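Local coordinates for protein putative glucoamylase (Bacteroides uniformis, PDB 4GL3) that is a putative glucoamylase, probably a hydrolase that releases glucose units from alpha-glucans, at residues Y216-L227 against K265-E273. Numbering follows the deposited sequence.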
loop_
_atom_site.group_PDB
_atom_site.type_symbol
_atom_site.label_atom_id
_atom_site.label_comp_id
_atom_site.label_asym_id
_atom_site.label_seq_id
_atom_site.Cartn_x
_atom_site.Cartn_y
_atom_site.Cartn_z
ATOM N N TYR A 216 -2.817 -20.382 -5.191
ATOM C CA TYR A 216 -3.138 -19.180 -5.955
ATOM C C TYR A 216 -4.362 -19.422 -6.865
ATOM O O TYR A 216 -5.338 -18.676 -6.829
ATOM C CB TYR A 216 -1.944 -18.765 -6.828
ATOM C CG TYR A 216 -2.110 -17.507 -7.630
ATOM C CD1 TYR A 216 -2.288 -16.299 -7.011
ATOM C CD2 TYR A 216 -2.051 -17.530 -9.011
ATOM C CE1 TYR A 216 -2.397 -15.144 -7.729
ATOM C CE2 TYR A 216 -2.182 -16.384 -9.744
ATOM C CZ TYR A 216 -2.352 -15.185 -9.100
ATOM O OH TYR A 216 -2.477 -14.017 -9.834
ATOM N N HIS A 217 -4.294 -20.457 -7.693
ATOM C CA HIS A 217 -5.324 -20.660 -8.718
ATOM C C HIS A 217 -6.710 -21.027 -8.160
ATOM O O HIS A 217 -7.716 -20.570 -8.690
ATOM C CB HIS A 217 -4.846 -21.682 -9.767
ATOM C CG HIS A 217 -3.650 -21.201 -10.522
ATOM N ND1 HIS A 217 -3.709 -20.124 -11.392
ATOM C CD2 HIS A 217 -2.361 -21.610 -10.510
ATOM C CE1 HIS A 217 -2.505 -19.920 -11.901
ATOM N NE2 HIS A 217 -1.670 -20.808 -11.390
ATOM N N LYS A 218 -6.764 -21.802 -7.074
ATOM C CA LYS A 218 -8.056 -22.152 -6.436
ATOM C C LYS A 218 -8.496 -21.237 -5.307
ATOM O O LYS A 218 -9.667 -21.073 -5.080
ATOM C CB LYS A 218 -8.000 -23.568 -5.886
ATOM C CG LYS A 218 -7.848 -24.602 -6.968
ATOM C CD LYS A 218 -7.821 -25.976 -6.315
ATOM C CE LYS A 218 -8.027 -27.102 -7.302
ATOM N NZ LYS A 218 -6.699 -27.496 -7.864
ATOM N N GLY A 219 -7.562 -20.644 -4.586
ATOM C CA GLY A 219 -7.914 -19.783 -3.489
ATOM C C GLY A 219 -8.077 -18.320 -3.885
ATOM O O GLY A 219 -9.149 -17.753 -3.766
ATOM N N TRP A 220 -7.001 -17.684 -4.332
ATOM C CA TRP A 220 -7.088 -16.302 -4.733
ATOM C C TRP A 220 -8.026 -16.113 -5.915
ATOM O O TRP A 220 -8.864 -15.219 -5.879
ATOM C CB TRP A 220 -5.714 -15.733 -5.060
ATOM C CG TRP A 220 -5.691 -14.385 -5.634
ATOM C CD1 TRP A 220 -5.478 -14.083 -6.942
ATOM C CD2 TRP A 220 -5.849 -13.127 -4.958
ATOM N NE1 TRP A 220 -5.453 -12.752 -7.117
ATOM C CE2 TRP A 220 -5.709 -12.126 -5.928
ATOM C CE3 TRP A 220 -6.126 -12.756 -3.650
ATOM C CZ2 TRP A 220 -5.802 -10.778 -5.631
ATOM C CZ3 TRP A 220 -6.214 -11.418 -3.343
ATOM C CH2 TRP A 220 -6.064 -10.439 -4.327
ATOM N N ALA A 221 -7.889 -16.959 -6.942
ATOM C CA ALA A 221 -8.461 -16.685 -8.272
ATOM C C ALA A 221 -9.844 -17.262 -8.520
ATOM O O ALA A 221 -10.158 -17.649 -9.634
ATOM C CB ALA A 221 -7.488 -17.165 -9.382
ATOM N N ASN A 222 -10.680 -17.346 -7.510
ATOM C CA ASN A 222 -12.018 -17.922 -7.686
ATOM C C ASN A 222 -12.936 -17.327 -6.616
ATOM O O ASN A 222 -12.872 -17.728 -5.464
ATOM C CB ASN A 222 -11.997 -19.460 -7.614
ATOM C CG ASN A 222 -13.320 -20.064 -8.069
ATOM O OD1 ASN A 222 -14.122 -19.387 -8.677
ATOM N ND2 ASN A 222 -13.546 -21.332 -7.780
ATOM N N ALA A 223 -13.736 -16.327 -6.992
ATOM C CA ALA A 223 -14.568 -15.555 -6.044
ATOM C C ALA A 223 -15.557 -14.704 -6.815
ATOM O O ALA A 223 -15.321 -14.399 -7.977
ATOM C CB ALA A 223 -13.687 -14.682 -5.110
ATOM N N ASN A 224 -16.703 -14.382 -6.214
ATOM C CA ASN A 224 -17.637 -13.420 -6.787
ATOM C C ASN A 224 -16.979 -12.081 -7.158
ATOM O O ASN A 224 -17.424 -11.400 -8.108
ATOM C CB ASN A 224 -18.784 -13.123 -5.814
ATOM C CG ASN A 224 -19.584 -14.359 -5.426
ATOM O OD1 ASN A 224 -19.760 -15.316 -6.202
ATOM N ND2 ASN A 224 -20.083 -14.338 -4.213
ATOM N N THR A 225 -15.932 -11.730 -6.410
ATOM C CA THR A 225 -15.186 -10.486 -6.540
ATOM C C THR A 225 -13.917 -10.614 -7.431
ATOM O O THR A 225 -13.160 -9.654 -7.548
ATOM C CB THR A 225 -14.740 -9.990 -5.135
ATOM O OG1 THR A 225 -13.997 -11.043 -4.480
ATOM C CG2 THR A 225 -15.978 -9.571 -4.262
ATOM N N PHE A 226 -13.683 -11.789 -8.035
ATOM C CA PHE A 226 -12.519 -12.006 -8.895
ATOM C C PHE A 226 -12.822 -11.692 -10.369
ATOM O O PHE A 226 -12.695 -10.536 -10.762
ATOM C CB PHE A 226 -11.862 -13.374 -8.669
ATOM C CG PHE A 226 -10.497 -13.483 -9.295
ATOM C CD1 PHE A 226 -9.454 -12.703 -8.818
ATOM C CD2 PHE A 226 -10.282 -14.299 -10.385
ATOM C CE1 PHE A 226 -8.220 -12.748 -9.406
ATOM C CE2 PHE A 226 -9.041 -14.344 -10.998
ATOM C CZ PHE A 226 -8.005 -13.566 -10.501
ATOM N N LEU A 227 -13.213 -12.652 -11.185
ATOM C CA LEU A 227 -13.420 -12.349 -12.605
ATOM C C LEU A 227 -14.615 -11.410 -12.711
ATOM O O LEU A 227 -15.634 -11.628 -12.067
ATOM C CB LEU A 227 -13.643 -13.599 -13.469
ATOM C CG LEU A 227 -12.454 -14.575 -13.645
ATOM C CD1 LEU A 227 -12.846 -15.703 -14.617
ATOM C CD2 LEU A 227 -11.206 -13.853 -14.152
ATOM N N LYS A 265 1.109 -9.806 -16.713
ATOM C CA LYS A 265 -0.009 -10.622 -17.187
ATOM C C LYS A 265 0.050 -12.010 -16.560
ATOM O O LYS A 265 1.120 -12.603 -16.505
ATOM C CB LYS A 265 0.042 -10.816 -18.706
ATOM C CG LYS A 265 -0.044 -9.544 -19.566
ATOM C CD LYS A 265 -0.231 -9.944 -21.043
ATOM C CE LYS A 265 -0.587 -8.803 -21.988
ATOM N NZ LYS A 265 0.477 -7.771 -21.997
ATOM N N ASP A 266 -1.085 -12.544 -16.113
ATOM C CA ASP A 266 -1.167 -13.974 -15.746
ATOM C C ASP A 266 -2.308 -14.530 -16.568
ATOM O O ASP A 266 -2.768 -13.856 -17.510
ATOM C CB ASP A 266 -1.302 -14.195 -14.237
ATOM C CG ASP A 266 -2.609 -13.675 -13.662
ATOM O OD1 ASP A 266 -3.474 -13.201 -14.439
ATOM O OD2 ASP A 266 -2.735 -13.685 -12.419
ATOM N N ARG A 267 -2.769 -15.743 -16.270
ATOM C CA ARG A 267 -3.818 -16.336 -17.104
ATOM C C ARG A 267 -5.168 -15.650 -16.899
ATOM O O ARG A 267 -6.037 -15.928 -17.614
ATOM C CB ARG A 267 -3.946 -17.859 -16.875
ATOM C CG ARG A 267 -4.535 -18.271 -15.535
ATOM C CD ARG A 267 -4.828 -19.781 -15.465
ATOM N NE ARG A 267 -3.614 -20.545 -15.164
ATOM C CZ ARG A 267 -3.573 -21.750 -14.562
ATOM N NH1 ARG A 267 -4.677 -22.384 -14.158
ATOM N NH2 ARG A 267 -2.397 -22.340 -14.338
ATOM N N TYR A 268 -5.329 -14.803 -15.895
ATOM C CA TYR A 268 -6.595 -14.167 -15.589
ATOM C C TYR A 268 -6.665 -12.733 -16.100
ATOM O O TYR A 268 -7.715 -12.316 -16.497
ATOM C CB TYR A 268 -6.840 -14.151 -14.067
ATOM C CG TYR A 268 -6.697 -15.543 -13.470
ATOM C CD1 TYR A 268 -7.590 -16.547 -13.800
ATOM C CD2 TYR A 268 -5.649 -15.859 -12.640
ATOM C CE1 TYR A 268 -7.437 -17.839 -13.308
ATOM C CE2 TYR A 268 -5.503 -17.138 -12.135
ATOM C CZ TYR A 268 -6.374 -18.123 -12.501
ATOM O OH TYR A 268 -6.214 -19.386 -12.006
ATOM N N ALA A 269 -5.589 -11.963 -16.056
ATOM C CA ALA A 269 -5.696 -10.566 -16.466
ATOM C C ALA A 269 -4.394 -9.947 -16.970
ATOM O O ALA A 269 -3.270 -10.443 -16.702
ATOM C CB ALA A 269 -6.238 -9.707 -15.331
ATOM N N ASP A 270 -4.586 -8.851 -17.699
ATOM C CA ASP A 270 -3.531 -7.875 -17.996
ATOM C C ASP A 270 -3.636 -6.818 -16.916
ATOM O O ASP A 270 -4.605 -6.050 -16.866
ATOM C CB ASP A 270 -3.759 -7.299 -19.388
ATOM C CG ASP A 270 -2.837 -6.143 -19.729
ATOM O OD1 ASP A 270 -2.240 -5.511 -18.851
ATOM O OD2 ASP A 270 -2.743 -5.851 -20.916
ATOM N N TYR A 271 -2.654 -6.798 -16.027
ATOM C CA TYR A 271 -2.769 -5.984 -14.821
ATOM C C TYR A 271 -2.630 -4.506 -15.095
ATOM O O TYR A 271 -3.185 -3.693 -14.360
ATOM C CB TYR A 271 -1.844 -6.466 -13.712
ATOM C CG TYR A 271 -2.390 -7.768 -13.165
ATOM C CD1 TYR A 271 -3.436 -7.773 -12.257
ATOM C CD2 TYR A 271 -1.939 -9.000 -13.644
ATOM C CE1 TYR A 271 -4.006 -8.965 -11.810
ATOM C CE2 TYR A 271 -2.491 -10.195 -13.185
ATOM C CZ TYR A 271 -3.534 -10.168 -12.277
ATOM O OH TYR A 271 -4.103 -11.356 -11.848
ATOM N N GLU A 272 -1.942 -4.147 -16.169
ATOM C CA GLU A 272 -1.879 -2.752 -16.558
ATOM C C GLU A 272 -3.280 -2.246 -16.963
ATOM O O GLU A 272 -3.679 -1.131 -16.597
ATOM C CB GLU A 272 -0.904 -2.555 -17.719
ATOM C CG GLU A 272 -0.648 -1.091 -18.044
ATOM C CD GLU A 272 0.490 -0.903 -19.063
ATOM O OE1 GLU A 272 1.094 -1.904 -19.537
ATOM O OE2 GLU A 272 0.772 0.253 -19.378
ATOM N N GLU A 273 -3.988 -3.047 -17.744
ATOM C CA GLU A 273 -5.371 -2.760 -18.101
ATOM C C GLU A 273 -6.239 -2.660 -16.832
ATOM O O GLU A 273 -7.051 -1.754 -16.710
ATOM C CB GLU A 273 -5.926 -3.848 -19.020
ATOM C CG GLU A 273 -7.268 -3.493 -19.638
ATOM C CD GLU A 273 -7.974 -4.659 -20.364
ATOM O OE1 GLU A 273 -7.486 -5.826 -20.367
ATOM O OE2 GLU A 273 -9.062 -4.402 -20.938
HETATM O O HOH W 1 -9.209 -19.859 -11.109
HETATM O O HOH W 2 -5.302 -11.065 -9.385
#
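Y216 turns its CG away from the backbone N (chi1 -178°) and so sends its hydroxyl from within helix 213-220 to D266, whose CG sits between its backbone N and carbonyl carbon. D266 OD1 accepts from the backbone N of Y268, forming an Asx turn, and, at 2.9 Å, from A269 N, completing an Asx motif. The other oxygen, OD2, is gripped by two phenols, taking Y216 OH at 2.6 Å nearly along its C-O axis and Y271 OH at 2.8 Å on the syn side. Without the carboxylate, as with an alanine here, Y216 OH and Y271 OH would probably lose their shared acceptor and the loop carrying Y268 two of its backbone ties. This loop, leading into helix 271-288, places Y268 in an aromatic cluster with H217 and F226. One face of Y268 receives A221 CB, 3.7 Å from the ring centroid in a CH-pi contact, and the edge of F226, T-shaped with planes at 81°; R267 CG covers the opposite face. Water 2 links Y271 OH to W220 NE1, extending the polar network beyond the carboxylate. The R267 guanidinium stacks flat on H217, planes 15° apart, while H217 ND1 and Y268 OH share a hydrogen bond of 2.7 Å at the edge of the imidazole, near its plane.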